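Local coordinates for DUF3501 family protein (Burkholderia pseudomallei K96243, PDB 3FJV) that is of unknown function, belongs to the DUF3501 family and forms a two-chain assembly whose subunits combine an antiparallel beta sheet with helices, at residues 40-45 / 92-97. Sequence-based numbering, arbitrary orientation.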
# COMPACT_ATOMS: atom_id res chain seq x y z
N HIS A 40 -2.60 -15.54 -6.84
CA HIS A 40 -2.24 -14.38 -6.04
C HIS A 40 -2.83 -13.02 -6.50
O HIS A 40 -2.62 -12.02 -5.81
CB HIS A 40 -0.73 -14.27 -6.00
CG HIS A 40 -0.08 -15.49 -5.46
ND1 HIS A 40 0.03 -15.73 -4.10
CD2 HIS A 40 0.43 -16.58 -6.08
CE1 HIS A 40 0.60 -16.92 -3.92
NE2 HIS A 40 0.86 -17.44 -5.11
N LEU A 41 -3.53 -12.99 -7.64
CA LEU A 41 -4.21 -11.78 -8.12
C LEU A 41 -5.73 -11.94 -8.05
O LEU A 41 -6.30 -12.96 -8.50
CB LEU A 41 -3.83 -11.44 -9.55
CG LEU A 41 -2.67 -10.44 -9.66
CD1 LEU A 41 -1.47 -10.92 -8.87
CD2 LEU A 41 -2.34 -10.30 -11.14
N ARG A 42 -6.39 -10.89 -7.57
CA ARG A 42 -7.86 -10.85 -7.48
C ARG A 42 -8.37 -9.53 -8.09
O ARG A 42 -7.81 -8.49 -7.78
CB ARG A 42 -8.28 -10.92 -6.01
CG ARG A 42 -7.83 -12.17 -5.26
CD ARG A 42 -8.47 -13.43 -5.84
NE ARG A 42 -7.99 -14.67 -5.20
CZ ARG A 42 -7.03 -15.47 -5.67
NH1 ARG A 42 -6.37 -15.22 -6.80
NH2 ARG A 42 -6.71 -16.57 -4.98
N LEU A 43 -9.36 -9.57 -8.97
CA LEU A 43 -9.96 -8.36 -9.53
C LEU A 43 -11.41 -8.28 -9.07
O LEU A 43 -12.13 -9.26 -9.12
CB LEU A 43 -10.02 -8.37 -11.08
CG LEU A 43 -8.88 -7.97 -12.00
CD1 LEU A 43 -9.38 -8.07 -13.42
CD2 LEU A 43 -8.41 -6.56 -11.71
N LEU A 44 -11.83 -7.09 -8.63
CA LEU A 44 -13.22 -6.80 -8.37
C LEU A 44 -13.65 -5.75 -9.34
O LEU A 44 -13.15 -4.61 -9.29
CB LEU A 44 -13.48 -6.35 -6.94
CG LEU A 44 -14.98 -6.13 -6.59
CD1 LEU A 44 -15.69 -7.47 -6.46
CD2 LEU A 44 -15.04 -5.31 -5.28
N PHE A 45 -14.58 -6.12 -10.23
CA PHE A 45 -15.18 -5.15 -11.13
C PHE A 45 -16.16 -4.28 -10.36
O PHE A 45 -17.09 -4.79 -9.71
CB PHE A 45 -15.81 -5.84 -12.33
CG PHE A 45 -14.80 -6.35 -13.26
CD1 PHE A 45 -14.29 -5.51 -14.25
CD2 PHE A 45 -14.26 -7.64 -13.11
CE1 PHE A 45 -13.31 -5.95 -15.15
CE2 PHE A 45 -13.28 -8.11 -13.97
CZ PHE A 45 -12.76 -7.25 -15.01
N GLN A 92 -6.05 -6.64 -6.49
CA GLN A 92 -5.34 -6.89 -5.23
C GLN A 92 -4.38 -8.03 -5.44
O GLN A 92 -4.71 -9.01 -6.07
CB GLN A 92 -6.31 -7.19 -4.09
CG GLN A 92 -7.15 -5.96 -3.71
CD GLN A 92 -7.75 -6.06 -2.32
OE1 GLN A 92 -7.01 -6.13 -1.31
NE2 GLN A 92 -9.08 -6.04 -2.24
N ILE A 93 -3.17 -7.85 -4.93
CA ILE A 93 -2.10 -8.84 -4.97
C ILE A 93 -2.01 -9.33 -3.54
O ILE A 93 -1.80 -8.52 -2.63
CB ILE A 93 -0.78 -8.16 -5.40
CG1 ILE A 93 -0.93 -7.53 -6.78
CG2 ILE A 93 0.40 -9.18 -5.45
CD1 ILE A 93 0.15 -6.46 -7.07
N GLU A 94 -2.18 -10.64 -3.32
CA GLU A 94 -2.22 -11.20 -1.99
C GLU A 94 -1.19 -12.31 -1.78
O GLU A 94 -1.19 -13.30 -2.51
CB GLU A 94 -3.63 -11.73 -1.72
CG GLU A 94 -4.67 -10.58 -1.72
CD GLU A 94 -6.12 -11.05 -1.83
OE1 GLU A 94 -6.37 -12.25 -2.15
OE2 GLU A 94 -7.01 -10.21 -1.59
N TYR A 95 -0.32 -12.14 -0.78
CA TYR A 95 0.67 -13.17 -0.44
C TYR A 95 0.61 -13.52 1.05
O TYR A 95 0.19 -12.70 1.87
CB TYR A 95 2.09 -12.74 -0.88
CG TYR A 95 2.33 -12.99 -2.36
CD1 TYR A 95 1.89 -12.08 -3.29
CD2 TYR A 95 2.96 -14.15 -2.82
CE1 TYR A 95 2.09 -12.26 -4.62
CE2 TYR A 95 3.15 -14.36 -4.18
CZ TYR A 95 2.69 -13.40 -5.07
OH TYR A 95 2.79 -13.52 -6.42
N GLU A 96 1.03 -14.74 1.39
CA GLU A 96 0.82 -15.28 2.74
C GLU A 96 1.57 -14.56 3.85
O GLU A 96 1.11 -14.57 4.99
CB GLU A 96 1.16 -16.77 2.79
CG GLU A 96 0.32 -17.61 1.82
CD GLU A 96 -0.09 -18.95 2.41
OE1 GLU A 96 0.77 -19.67 2.96
OE2 GLU A 96 -1.30 -19.27 2.31
N ASN A 97 2.71 -13.93 3.56
CA ASN A 97 3.43 -13.25 4.63
C ASN A 97 4.23 -12.06 4.17
O ASN A 97 4.45 -11.88 2.97
CB ASN A 97 4.32 -14.26 5.38
CG ASN A 97 5.30 -14.96 4.47
OD1 ASN A 97 6.14 -14.33 3.83
ND2 ASN A 97 5.20 -16.28 4.42
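With CG of H40 turned anti to its carbonyl carbon (chi1 -57°), the imidazole is laid over the ring of Y95 where strand 41-45 begins and its antiparallel neighbour 86-93 in the large sheet ends. The rings form an offset stack, centroids 4.1 Å apart and planes nearly parallel (4°). H40 ND1 lies over the rim of the tyrosine, 3.4 Å from Y95 CE2, while the phenol end, Y95 CZ and OH, lies against H40 CB and CG. The same nitrogen gives its hydrogen to E94 O at 3.1 Å, in the imidazole plane; this bond and the stack together should hold the ring's rotation. Backbone pairing continues from there: E94 N donates to H40 O, and R42 and Q92 form a hydrogen-bonded pair. Between them L41 and I93, a non-hydrogen-bonded pair, point the same way into the interior, L41 CD1 meeting I93 CG1 in apolar contact (4.0 Å), and both touch I111. N97, at the N-cap position, caps the start of helix 98-107, which packs against Y95. On the sheet face of R42 and Q92, R42 NH1 turns back to L41 O at 2.8 Å, from above the carbonyl plane, while R42 NE and E94 OE1, opposite charges 4.2 Å apart, form no salt bridge, the oxygen lying well out of the guanidinium plane.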